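Local coordinates for protein CG14216 (Drosophila melanogaster, PDB 3P9Y) that dephosphorylates phosphoserine in the C-terminal domain repeats of RNA polymerase II, as an Ssu72-family phosphatase that probably serves RNA processing and transcription termination, at residues A[11-16]-A[110-115]; A[137-142]-A[191-196]; A[141-146]-A[157-162]. The protein carries 2 engineered substitutions. All coordinates share one frame; numbering follows the deposited sequence.

Interaction 1: residues A[11-16]-A[110-115]. Engineered in segment 11-16: Asp16 (natural residue Cys).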
ATOM      1  N   ALA A  11      -9.588 -10.191   1.922  1.00 19.06           N
ATOM      2  CA  ALA A  11      -8.144 -10.205   1.763  1.00 19.01           C
ATOM      3  C   ALA A  11      -7.755  -8.941   1.010  1.00 18.15           C
ATOM      4  O   ALA A  11      -8.125  -8.757  -0.152  1.00 17.73           O
ATOM      5  CB  ALA A  11      -7.698 -11.446   1.004  1.00 20.27           C
ATOM      6  N   VAL A  12      -7.014  -8.064   1.680  1.00 16.86           N
ATOM      7  CA  VAL A  12      -6.711  -6.744   1.152  1.00 16.28           C
ATOM      8  C   VAL A  12      -5.218  -6.596   0.882  1.00 16.12           C
ATOM      9  O   VAL A  12      -4.390  -7.114   1.626  1.00 16.20           O
ATOM     10  CB  VAL A  12      -7.139  -5.645   2.159  1.00 17.93           C
ATOM     11  CG1 VAL A  12      -6.778  -4.258   1.638  1.00 17.08           C
ATOM     12  CG2 VAL A  12      -8.628  -5.741   2.454  1.00 17.53           C
ATOM     13  N   ALA A  13      -4.877  -5.890  -0.187  1.00 14.86           N
ATOM     14  CA  ALA A  13      -3.502  -5.469  -0.410  1.00 16.26           C
ATOM     15  C   ALA A  13      -3.483  -3.960  -0.603  1.00 15.12           C
ATOM     16  O   ALA A  13      -4.431  -3.393  -1.126  1.00 14.05           O
ATOM     17  CB  ALA A  13      -2.906  -6.170  -1.621  1.00 16.45           C
ATOM     18  N   VAL A  14      -2.410  -3.319  -0.150  1.00 15.18           N
ATOM     19  CA  VAL A  14      -2.174  -1.909  -0.409  1.00 14.13           C
ATOM     20  C   VAL A  14      -0.839  -1.797  -1.127  1.00 15.55           C
ATOM     21  O   VAL A  14       0.141  -2.434  -0.733  1.00 15.09           O
ATOM     22  CB  VAL A  14      -2.142  -1.092   0.889  1.00 15.25           C
ATOM     23  CG1 VAL A  14      -2.013   0.392   0.574  1.00 14.75           C
ATOM     24  CG2 VAL A  14      -3.402  -1.354   1.703  1.00 14.60           C
ATOM     25  N   VAL A  15      -0.806  -0.989  -2.180  1.00 14.44           N
ATOM     26  CA  VAL A  15       0.316  -0.981  -3.098  1.00 14.95           C
ATOM     27  C   VAL A  15       0.763   0.448  -3.412  1.00 16.31           C
ATOM     28  O   VAL A  15      -0.059   1.324  -3.702  1.00 14.62           O
ATOM     29  CB  VAL A  15      -0.064  -1.707  -4.408  1.00 16.30           C
ATOM     30  CG1 VAL A  15       1.141  -1.853  -5.312  1.00 16.88           C
ATOM     31  CG2 VAL A  15      -0.676  -3.074  -4.095  1.00 15.49           C
ATOM     32  N   ASP A  16       2.069   0.679  -3.335  1.00 16.83           N
ATOM     33  CA  ASP A  16       2.656   1.962  -3.702  1.00 17.13           C
ATOM     34  C   ASP A  16       3.824   1.680  -4.644  1.00 18.57           C
ATOM     35  O   ASP A  16       3.796   0.698  -5.384  1.00 19.35           O
ATOM     36  CB  ASP A  16       3.115   2.727  -2.453  1.00 16.85           C
ATOM     37  CG  ASP A  16       4.110   1.941  -1.625  1.00 18.00           C
ATOM     38  OD1 ASP A  16       4.647   0.946  -2.143  1.00 17.04           O
ATOM     39  OD2 ASP A  16       4.351   2.307  -0.453  1.00 17.81           O
ATOM     40  N   ASP A 110      -9.177  -9.779  -2.598  1.00 19.80           N
ATOM     41  CA  ASP A 110     -10.507  -9.308  -2.948  1.00 19.77           C
ATOM     42  C   ASP A 110     -10.463  -7.830  -3.298  1.00 18.52           C
ATOM     43  O   ASP A 110     -11.228  -7.367  -4.138  1.00 18.06           O
ATOM     44  CB  ASP A 110     -11.476  -9.516  -1.784  1.00 19.48           C
ATOM     45  CG  ASP A 110     -11.577 -10.969  -1.370  1.00 23.00           C
ATOM     46  OD1 ASP A 110     -11.940 -11.806  -2.224  1.00 23.81           O
ATOM     47  OD2 ASP A 110     -11.285 -11.271  -0.196  1.00 21.45           O
ATOM     48  N   ILE A 111      -9.582  -7.087  -2.632  1.00 17.50           N
ATOM     49  CA  ILE A 111      -9.434  -5.657  -2.893  1.00 16.50           C
ATOM     50  C   ILE A 111      -7.962  -5.264  -2.907  1.00 15.79           C
ATOM     51  O   ILE A 111      -7.202  -5.633  -2.014  1.00 14.68           O
ATOM     52  CB  ILE A 111     -10.157  -4.800  -1.834  1.00 16.21           C
ATOM     53  CG1 ILE A 111     -11.646  -5.158  -1.778  1.00 18.59           C
ATOM     54  CG2 ILE A 111      -9.982  -3.322  -2.144  1.00 16.70           C
ATOM     55  CD1 ILE A 111     -12.437  -4.364  -0.737  1.00 18.43           C
ATOM     56  N   ILE A 112      -7.567  -4.514  -3.928  1.00 14.83           N
ATOM     57  CA  ILE A 112      -6.217  -3.982  -4.015  1.00 14.72           C
ATOM     58  C   ILE A 112      -6.302  -2.464  -4.077  1.00 14.20           C
ATOM     59  O   ILE A 112      -6.854  -1.909  -5.017  1.00 13.87           O
ATOM     60  CB  ILE A 112      -5.492  -4.502  -5.272  1.00 15.03           C
ATOM     61  CG1 ILE A 112      -5.470  -6.035  -5.271  1.00 16.53           C
ATOM     62  CG2 ILE A 112      -4.079  -3.937  -5.344  1.00 14.98           C
ATOM     63  CD1 ILE A 112      -4.849  -6.648  -6.519  1.00 16.56           C
ATOM     64  N   VAL A 113      -5.771  -1.788  -3.066  1.00 15.05           N
ATOM     65  CA  VAL A 113      -5.767  -0.331  -3.051  1.00 13.65           C
ATOM     66  C   VAL A 113      -4.406   0.175  -3.533  1.00 13.53           C
ATOM     67  O   VAL A 113      -3.375  -0.285  -3.060  1.00 14.34           O
ATOM     68  CB  VAL A 113      -6.052   0.211  -1.631  1.00 13.84           C
ATOM     69  CG1 VAL A 113      -6.102   1.735  -1.636  1.00 12.77           C
ATOM     70  CG2 VAL A 113      -7.359  -0.374  -1.090  1.00 13.35           C
ATOM     71  N   THR A 114      -4.404   1.100  -4.485  1.00 13.19           N
ATOM     72  CA  THR A 114      -3.174   1.758  -4.914  1.00 14.42           C
ATOM     73  C   THR A 114      -3.222   3.217  -4.487  1.00 13.99           C
ATOM     74  O   THR A 114      -4.298   3.762  -4.241  1.00 13.67           O
ATOM     75  CB  THR A 114      -2.965   1.667  -6.447  1.00 15.15           C
ATOM     76  OG1 THR A 114      -4.078   2.263  -7.126  1.00 14.28           O
ATOM     77  CG2 THR A 114      -2.825   0.216  -6.880  1.00 15.13           C
ATOM     78  N   VAL A 115      -2.057   3.848  -4.394  1.00 14.73           N
ATOM     79  CA  VAL A 115      -1.961   5.172  -3.784  1.00 15.90           C
ATOM     80  C   VAL A 115      -1.602   6.275  -4.784  1.00 17.35           C
ATOM     81  O   VAL A 115      -1.381   7.422  -4.401  1.00 17.50           O
ATOM     82  CB  VAL A 115      -0.958   5.168  -2.609  1.00 15.17           C
ATOM     83  CG1 VAL A 115      -1.413   4.189  -1.545  1.00 15.35           C
ATOM     84  CG2 VAL A 115       0.442   4.815  -3.090  1.00 16.02           C
TER

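Interaction 2: residues A[137-142]-A[191-196]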
ATOM      1  N   PRO A 137     -13.351 -12.491  -9.015  1.00 29.81           N
ATOM      2  CA  PRO A 137     -13.230 -11.040  -9.176  1.00 28.48           C
ATOM      3  C   PRO A 137     -12.344 -10.412  -8.101  1.00 25.72           C
ATOM      4  O   PRO A 137     -12.364 -10.842  -6.945  1.00 25.31           O
ATOM      5  CB  PRO A 137     -14.673 -10.536  -9.021  1.00 28.11           C
ATOM      6  CG  PRO A 137     -15.544 -11.753  -9.037  1.00 30.39           C
ATOM      7  CD  PRO A 137     -14.695 -12.886  -8.567  1.00 29.92           C
ATOM      8  N   VAL A 138     -11.566  -9.414  -8.500  1.00 24.21           N
ATOM      9  CA  VAL A 138     -10.791  -8.601  -7.574  1.00 21.63           C
ATOM     10  C   VAL A 138     -10.997  -7.138  -7.941  1.00 20.67           C
ATOM     11  O   VAL A 138     -10.962  -6.777  -9.118  1.00 19.48           O
ATOM     12  CB  VAL A 138      -9.291  -8.941  -7.628  1.00 22.69           C
ATOM     13  CG1 VAL A 138      -8.757  -8.801  -9.045  1.00 23.95           C
ATOM     14  CG2 VAL A 138      -8.513  -8.056  -6.663  1.00 20.01           C
ATOM     15  N   HIS A 139     -11.229  -6.298  -6.938  1.00 17.05           N
ATOM     16  CA  HIS A 139     -11.470  -4.883  -7.182  1.00 17.47           C
ATOM     17  C   HIS A 139     -10.219  -4.059  -6.917  1.00 16.44           C
ATOM     18  O   HIS A 139      -9.725  -4.027  -5.800  1.00 15.55           O
ATOM     19  CB  HIS A 139     -12.605  -4.383  -6.296  1.00 16.49           C
ATOM     20  CG  HIS A 139     -13.904  -5.086  -6.528  1.00 18.72           C
ATOM     21  ND1 HIS A 139     -14.693  -4.848  -7.632  1.00 18.43           N
ATOM     22  CD2 HIS A 139     -14.551  -6.022  -5.797  1.00 17.91           C
ATOM     23  CE1 HIS A 139     -15.770  -5.610  -7.574  1.00 19.68           C
ATOM     24  NE2 HIS A 139     -15.709  -6.330  -6.469  1.00 18.98           N
ATOM     25  N   VAL A 140      -9.708  -3.397  -7.946  1.00 15.36           N
ATOM     26  CA  VAL A 140      -8.579  -2.495  -7.778  1.00 15.07           C
ATOM     27  C   VAL A 140      -9.114  -1.074  -7.602  1.00 16.01           C
ATOM     28  O   VAL A 140      -9.905  -0.589  -8.414  1.00 15.60           O
ATOM     29  CB  VAL A 140      -7.603  -2.584  -8.973  1.00 15.84           C
ATOM     30  CG1 VAL A 140      -6.351  -1.775  -8.707  1.00 14.42           C
ATOM     31  CG2 VAL A 140      -7.239  -4.040  -9.237  1.00 15.63           C
ATOM     32  N   LEU A 141      -8.697  -0.422  -6.520  1.00 15.04           N
ATOM     33  CA  LEU A 141      -9.180   0.907  -6.176  1.00 14.05           C
ATOM     34  C   LEU A 141      -8.001   1.838  -5.950  1.00 15.19           C
ATOM     35  O   LEU A 141      -7.090   1.510  -5.190  1.00 14.38           O
ATOM     36  CB  LEU A 141     -10.010   0.841  -4.894  1.00 14.78           C
ATOM     37  CG  LEU A 141     -11.191  -0.128  -4.906  1.00 15.53           C
ATOM     38  CD1 LEU A 141     -11.724  -0.339  -3.494  1.00 16.97           C
ATOM     39  CD2 LEU A 141     -12.289   0.387  -5.833  1.00 14.88           C
ATOM     40  N   ASN A 142      -8.005   2.995  -6.604  1.00 14.81           N
ATOM     41  CA  ASN A 142      -6.943   3.967  -6.394  1.00 15.65           C
ATOM     42  C   ASN A 142      -7.418   5.112  -5.533  1.00 15.32           C
ATOM     43  O   ASN A 142      -8.441   5.731  -5.815  1.00 14.72           O
ATOM     44  CB  ASN A 142      -6.421   4.533  -7.712  1.00 15.23           C
ATOM     45  CG  ASN A 142      -5.234   5.459  -7.505  1.00 16.36           C
ATOM     46  OD1 ASN A 142      -4.113   5.010  -7.257  1.00 15.31           O
ATOM     47  ND2 ASN A 142      -5.479   6.758  -7.591  1.00 16.68           N
ATOM     48  N   ILE A 191     -12.022   8.123  -6.753  1.00 14.06           N
ATOM     49  CA  ILE A 191     -11.511   6.772  -6.664  1.00 14.27           C
ATOM     50  C   ILE A 191     -11.506   6.170  -8.061  1.00 15.17           C
ATOM     51  O   ILE A 191     -12.524   6.205  -8.755  1.00 16.05           O
ATOM     52  CB  ILE A 191     -12.401   5.908  -5.755  1.00 14.29           C
ATOM     53  CG1 ILE A 191     -12.423   6.478  -4.332  1.00 14.26           C
ATOM     54  CG2 ILE A 191     -11.908   4.459  -5.741  1.00 14.69           C
ATOM     55  CD1 ILE A 191     -13.336   5.723  -3.397  1.00 16.10           C
ATOM     56  N   LEU A 192     -10.365   5.637  -8.487  1.00 13.60           N
ATOM     57  CA  LEU A 192     -10.309   4.902  -9.746  1.00 15.60           C
ATOM     58  C   LEU A 192     -10.647   3.451  -9.433  1.00 16.37           C
ATOM     59  O   LEU A 192     -10.170   2.902  -8.440  1.00 15.11           O
ATOM     60  CB  LEU A 192      -8.918   4.995 -10.385  1.00 14.93           C
ATOM     61  CG  LEU A 192      -8.300   6.394 -10.470  1.00 16.10           C
ATOM     62  CD1 LEU A 192      -6.917   6.321 -11.100  1.00 16.15           C
ATOM     63  CD2 LEU A 192      -9.196   7.350 -11.257  1.00 15.97           C
ATOM     64  N   HIS A 193     -11.466   2.829 -10.270  1.00 15.98           N
ATOM     65  CA  HIS A 193     -11.917   1.470 -10.006  1.00 15.82           C
ATOM     66  C   HIS A 193     -11.869   0.591 -11.248  1.00 17.67           C
ATOM     67  O   HIS A 193     -12.332   0.985 -12.319  1.00 16.65           O
ATOM     68  CB  HIS A 193     -13.337   1.481  -9.455  1.00 15.71           C
ATOM     69  CG  HIS A 193     -13.899   0.113  -9.220  1.00 16.87           C
ATOM     70  ND1 HIS A 193     -15.215  -0.209  -9.472  1.00 17.25           N
ATOM     71  CD2 HIS A 193     -13.318  -1.016  -8.753  1.00 16.31           C
ATOM     72  CE1 HIS A 193     -15.420  -1.477  -9.167  1.00 17.12           C
ATOM     73  NE2 HIS A 193     -14.285  -1.990  -8.731  1.00 16.34           N
ATOM     74  N   SER A 194     -11.290  -0.596 -11.093  1.00 16.83           N
ATOM     75  CA  SER A 194     -11.324  -1.616 -12.131  1.00 19.03           C
ATOM     76  C   SER A 194     -11.660  -2.949 -11.490  1.00 20.12           C
ATOM     77  O   SER A 194     -11.255  -3.219 -10.358  1.00 17.87           O
ATOM     78  CB  SER A 194      -9.973  -1.721 -12.838  1.00 18.90           C
ATOM     79  OG  SER A 194      -9.675  -0.534 -13.546  1.00 17.92           O
ATOM     80  N   VAL A 195     -12.412  -3.775 -12.209  1.00 19.61           N
ATOM     81  CA  VAL A 195     -12.641  -5.150 -11.792  1.00 20.79           C
ATOM     82  C   VAL A 195     -11.816  -6.075 -12.672  1.00 22.14           C
ATOM     83  O   VAL A 195     -12.003  -6.117 -13.887  1.00 22.08           O
ATOM     84  CB  VAL A 195     -14.118  -5.550 -11.912  1.00 21.03           C
ATOM     85  CG1 VAL A 195     -14.334  -6.927 -11.314  1.00 22.75           C
ATOM     86  CG2 VAL A 195     -15.009  -4.521 -11.230  1.00 20.78           C
ATOM     87  N   LEU A 196     -10.901  -6.812 -12.056  1.00 22.26           N
ATOM     88  CA  LEU A 196     -10.095  -7.787 -12.775  1.00 23.30           C
ATOM     89  C   LEU A 196     -10.402  -9.177 -12.240  1.00 25.56           C
ATOM     90  O   LEU A 196     -11.208  -9.329 -11.325  1.00 25.86           O
ATOM     91  CB  LEU A 196      -8.616  -7.453 -12.626  1.00 23.77           C
ATOM     92  CG  LEU A 196      -8.283  -6.070 -13.186  1.00 25.54           C
ATOM     93  CD1 LEU A 196      -6.986  -5.535 -12.611  1.00 25.52           C
ATOM     94  CD2 LEU A 196      -8.224  -6.118 -14.706  1.00 26.73           C
TER

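Interaction 3: residues A[141-146]-A[157-162]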
ATOM      1  N   LEU A 141      -8.697  -0.422  -6.520  1.00 15.04           N
ATOM      2  CA  LEU A 141      -9.180   0.907  -6.176  1.00 14.05           C
ATOM      3  C   LEU A 141      -8.001   1.838  -5.950  1.00 15.19           C
ATOM      4  O   LEU A 141      -7.090   1.510  -5.190  1.00 14.38           O
ATOM      5  CB  LEU A 141     -10.010   0.841  -4.894  1.00 14.78           C
ATOM      6  CG  LEU A 141     -11.191  -0.128  -4.906  1.00 15.53           C
ATOM      7  CD1 LEU A 141     -11.724  -0.339  -3.494  1.00 16.97           C
ATOM      8  CD2 LEU A 141     -12.289   0.387  -5.833  1.00 14.88           C
ATOM      9  N   ASN A 142      -8.005   2.995  -6.604  1.00 14.81           N
ATOM     10  CA  ASN A 142      -6.943   3.967  -6.394  1.00 15.65           C
ATOM     11  C   ASN A 142      -7.418   5.112  -5.533  1.00 15.32           C
ATOM     12  O   ASN A 142      -8.441   5.731  -5.815  1.00 14.72           O
ATOM     13  CB  ASN A 142      -6.421   4.533  -7.712  1.00 15.23           C
ATOM     14  CG  ASN A 142      -5.234   5.459  -7.505  1.00 16.36           C
ATOM     15  OD1 ASN A 142      -4.113   5.010  -7.257  1.00 15.31           O
ATOM     16  ND2 ASN A 142      -5.479   6.758  -7.591  1.00 16.68           N
ATOM     17  N   VAL A 143      -6.657   5.386  -4.481  1.00 15.51           N
ATOM     18  CA  VAL A 143      -6.905   6.516  -3.608  1.00 15.43           C
ATOM     19  C   VAL A 143      -5.596   7.290  -3.488  1.00 16.51           C
ATOM     20  O   VAL A 143      -4.639   6.807  -2.895  1.00 16.47           O
ATOM     21  CB  VAL A 143      -7.352   6.062  -2.213  1.00 16.95           C
ATOM     22  CG1 VAL A 143      -7.587   7.268  -1.318  1.00 17.09           C
ATOM     23  CG2 VAL A 143      -8.616   5.209  -2.303  1.00 18.54           C
ATOM     24  N   ASP A 144      -5.559   8.490  -4.061  1.00 16.94           N
ATOM     25  CA  ASP A 144      -4.336   9.285  -4.085  1.00 17.61           C
ATOM     26  C   ASP A 144      -3.826   9.618  -2.694  1.00 17.19           C
ATOM     27  O   ASP A 144      -4.551  10.179  -1.872  1.00 16.44           O
ATOM     28  CB  ASP A 144      -4.563  10.579  -4.858  1.00 18.55           C
ATOM     29  CG  ASP A 144      -4.599  10.354  -6.350  1.00 22.64           C
ATOM     30  OD1 ASP A 144      -4.048   9.329  -6.809  1.00 21.83           O
ATOM     31  OD2 ASP A 144      -5.170  11.202  -7.065  1.00 26.16           O
ATOM     32  N   VAL A 145      -2.569   9.268  -2.450  1.00 17.72           N
ATOM     33  CA  VAL A 145      -1.883   9.611  -1.213  1.00 16.97           C
ATOM     34  C   VAL A 145      -0.597  10.359  -1.551  1.00 17.63           C
ATOM     35  O   VAL A 145       0.277   9.828  -2.233  1.00 17.10           O
ATOM     36  CB  VAL A 145      -1.513   8.354  -0.405  1.00 17.90           C
ATOM     37  CG1 VAL A 145      -0.875   8.746   0.924  1.00 17.29           C
ATOM     38  CG2 VAL A 145      -2.749   7.472  -0.168  1.00 16.44           C
ATOM     39  N   VAL A 146      -0.486  11.594  -1.078  1.00 17.20           N
ATOM     40  CA  VAL A 146       0.721  12.382  -1.288  1.00 18.83           C
ATOM     41  C   VAL A 146       1.885  11.714  -0.563  1.00 19.51           C
ATOM     42  O   VAL A 146       1.725  11.204   0.548  1.00 18.73           O
ATOM     43  CB  VAL A 146       0.524  13.827  -0.809  1.00 19.78           C
ATOM     44  CG1 VAL A 146       1.830  14.616  -0.909  1.00 20.21           C
ATOM     45  CG2 VAL A 146      -0.577  14.494  -1.624  1.00 18.96           C
ATOM     46  N   PHE A 157      -5.748   6.581   7.209  1.00 15.58           N
ATOM     47  CA  PHE A 157      -7.073   6.822   7.764  1.00 16.11           C
ATOM     48  C   PHE A 157      -8.139   6.731   6.677  1.00 15.28           C
ATOM     49  O   PHE A 157      -9.175   6.110   6.873  1.00 15.48           O
ATOM     50  CB  PHE A 157      -7.145   8.209   8.412  1.00 18.45           C
ATOM     51  CG  PHE A 157      -6.750   8.230   9.865  1.00 20.05           C
ATOM     52  CD1 PHE A 157      -7.703   8.031  10.861  1.00 22.92           C
ATOM     53  CD2 PHE A 157      -5.435   8.470  10.236  1.00 21.24           C
ATOM     54  CE1 PHE A 157      -7.347   8.059  12.208  1.00 23.56           C
ATOM     55  CE2 PHE A 157      -5.070   8.504  11.575  1.00 22.68           C
ATOM     56  CZ  PHE A 157      -6.027   8.299  12.565  1.00 24.16           C
ATOM     57  N   VAL A 158      -7.890   7.365   5.535  1.00 14.87           N
ATOM     58  CA  VAL A 158      -8.898   7.442   4.480  1.00 15.58           C
ATOM     59  C   VAL A 158      -9.119   6.080   3.831  1.00 13.39           C
ATOM     60  O   VAL A 158     -10.250   5.667   3.595  1.00 13.55           O
ATOM     61  CB  VAL A 158      -8.497   8.447   3.385  1.00 15.52           C
ATOM     62  CG1 VAL A 158      -9.549   8.476   2.285  1.00 15.92           C
ATOM     63  CG2 VAL A 158      -8.304   9.833   3.988  1.00 18.35           C
ATOM     64  N   ILE A 159      -8.029   5.394   3.532  1.00 14.14           N
ATOM     65  CA  ILE A 159      -8.104   4.078   2.932  1.00 14.10           C
ATOM     66  C   ILE A 159      -8.838   3.134   3.871  1.00 14.56           C
ATOM     67  O   ILE A 159      -9.625   2.297   3.433  1.00 13.94           O
ATOM     68  CB  ILE A 159      -6.705   3.537   2.635  1.00 13.78           C
ATOM     69  CG1 ILE A 159      -6.118   4.279   1.432  1.00 13.08           C
ATOM     70  CG2 ILE A 159      -6.748   2.041   2.366  1.00 13.19           C
ATOM     71  CD1 ILE A 159      -4.643   4.028   1.222  1.00 14.05           C
ATOM     72  N   THR A 160      -8.581   3.272   5.168  1.00 14.19           N
ATOM     73  CA  THR A 160      -9.197   2.390   6.147  1.00 14.41           C
ATOM     74  C   THR A 160     -10.699   2.651   6.236  1.00 14.32           C
ATOM     75  O   THR A 160     -11.483   1.713   6.330  1.00 14.31           O
ATOM     76  CB  THR A 160      -8.548   2.536   7.534  1.00 14.28           C
ATOM     77  OG1 THR A 160      -7.179   2.124   7.462  1.00 15.07           O
ATOM     78  CG2 THR A 160      -9.271   1.672   8.553  1.00 15.60           C
ATOM     79  N   ASP A 161     -11.102   3.918   6.198  1.00 14.13           N
ATOM     80  CA  ASP A 161     -12.524   4.250   6.157  1.00 15.13           C
ATOM     81  C   ASP A 161     -13.182   3.605   4.944  1.00 15.25           C
ATOM     82  O   ASP A 161     -14.302   3.099   5.029  1.00 14.53           O
ATOM     83  CB  ASP A 161     -12.739   5.761   6.098  1.00 16.36           C
ATOM     84  CG  ASP A 161     -12.374   6.456   7.393  1.00 17.71           C
ATOM     85  OD1 ASP A 161     -12.420   5.810   8.461  1.00 20.55           O
ATOM     86  OD2 ASP A 161     -12.047   7.657   7.340  1.00 18.23           O
ATOM     87  N   MET A 162     -12.483   3.626   3.815  1.00 14.91           N
ATOM     88  CA  MET A 162     -13.026   3.055   2.589  1.00 16.36           C
ATOM     89  C   MET A 162     -13.201   1.543   2.722  1.00 17.18           C
ATOM     90  O   MET A 162     -14.242   1.001   2.363  1.00 17.45           O
ATOM     91  CB  MET A 162     -12.118   3.361   1.406  1.00 16.21           C
ATOM     92  CG  MET A 162     -12.675   2.842   0.099  1.00 18.12           C
ATOM     93  SD  MET A 162     -11.617   3.185  -1.315  1.00 17.59           S
ATOM     94  CE  MET A 162     -10.253   2.064  -1.008  1.00 16.01           C
TER

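Interaction 1: residues A[11-16]-A[110-115]
Val15 and Ile112 meet on one face of the parallel pairing between strands 11-16 and 111-114, their side chains crossing obliquely so that CG2 of Val15 rests 3.7 Å from CG2 of Ile112. The methyl CG2 of Thr114 lies beside CB of Val15 on this face, which also carries Ala13 and is closed in part by Val119 of helix 117-128. Val12, Val14, Ile111 and Val113 point to the other face. There Val14 packs on Ala26 and Leu30 of helix 22-32, and Val113 on helix 149-167.

Backbone bonds hold the strands between these two apolar layers: Ala13 N donates to Ile111 O (3.0 Å), Val113 N to Ala13 O (2.9 Å) and Val15 N to Val113 O (2.8 Å). At the start of the pairing the carboxylate of Asp110 adds to the backbone bonds. With its CG anti to the carbonyl carbon (chi1 -59°), OD2 reaches Ala11 N at 2.9 Å in an almost straight bond of 176°. The donor comes in on the anti side of OD2, a little out of the carboxylate plane. Ala11 O in turn receives Asp110 N at 2.9 Å and, weakly, Ile111 N.

At the far end CG2 of Val115 presses on CB of Asp16 at 3.5 Å. Asp16, an engineered residue, sends its carboxylate away from Val115: OD1 is bound by Asn19 N, and OD2 pairs with Ser23 OG near the bound phosphopeptide. The natural Cys at this position opens the CX5R phosphate-binding loop, which ends at Arg22. A central parallel strand running straight into that loop is the hallmark of the low-molecular-weight tyrosine phosphatase-like fold.

Interaction 2: residues A[137-142]-A[191-196]
Leu196 and Val140 meet on one face of the antiparallel pair formed by strands 137-142 and 192-197, crossing at a slant with CD1 of Leu196 3.7 Å from CG2 of Val140. CB of Leu196 also touches CG1 of Val138. This Val138 methyl sits between its own backbone N and carbonyl carbon (chi1 56°), a setting that brings it over Leu196 O. Further along the same face Asn142, as deeply covered by the pairing as Leu196, lies alongside Leu192, both pointing the same way. Its CB is 3.7 Å from CB of Leu192 and also packs against CG and CD1 of that leucine. Between them Ser194 turns its OG to Tyr120 OH.

Three hydrogen-bonded pairs keep this register, each closed by two backbone bonds. In the middle pair Val140 N donates to Ser194 O at 2.9 Å and Ser194 N to Val140 O at 3.0 Å. The pair Asn142-Leu192 is less even, with Asn142 N to Leu192 O at 2.8 Å but Leu192 N to Asn142 O at 3.3 Å.

The reverse face carries a histidine pair. His139 and His193 meet rim to rim with their planes at 40°, and ND1 of His139 shares a hydrogen bond of 3.1 Å with NE2 of His193. Asp173 binds NE2 of His139 from beyond the strands. Next to the pair, CD2 of Leu141 lies 3.4 Å from CD2 of the His193 ring.

Strand 192-197 is an edge strand of the main sheet, whereas strand 137-142 bonds on its other edge to strand 111-114. Helix 117-128 lies against the Val138, Leu192 and Leu196 face, and helices 149-167 and 172-187 against that of Leu141.

Interaction 3: residues A[141-146]-A[157-162]
The chain from 141 to 146 runs on from strand 137-142 and passes helix 149-167 with no backbone bond between segments 141-146 and 157-162, the nearest CA atoms, those of Val143 and Ile159, being 7.1 Å apart. Val143 and Met162 reach toward each other tip to tip, and CG2 of Val143 lies 3.8 Å from SD of Met162. The methionine is extended from its backbone and then bends at its thioether (chi3 71°), which places CE against both CG2 of Val143 and CD1 of Leu141, each at 3.8 Å. Here a strand hands over to the helix that follows it in sequence, and that helix folds back to cover one face of the sheet in the three-layer alpha/beta/alpha arrangement of the phosphatase fold. CB of Val143 meets CG1 of Ile159 at 4.2 Å, and CG1 of Val143 lies near CG1 of Val158. Ile159 then extends its CD1 toward CG2 of Val145, the two side chains crossing at about a right angle. On the sheet side Val113 packs against Ile159 and Met162, while Phe183 of helix 172-187 touches Val158 and Met162.

In the fold
Interactions 1 and 2 are joined through the main sheet, where strands 111-114 and 137-142 are neighbours and Ile112 O lies 2.8 Å from Leu141 N. Interaction 1 is the buried parallel pairing at the middle of the sheet, mostly apolar on both faces and leading to the phosphate-binding loop. Interaction 2 lies at the edge, antiparallel and partly exposed, and there the side chains include a polar histidine pair. Interaction 3 shares Leu141 and Asn142 with interaction 2 but carries strand 137-142 into a buried helix-to-sheet contact made of apolar side chains alone. Met162 also meets Ile191, linking interactions 2 and 3 across the layers.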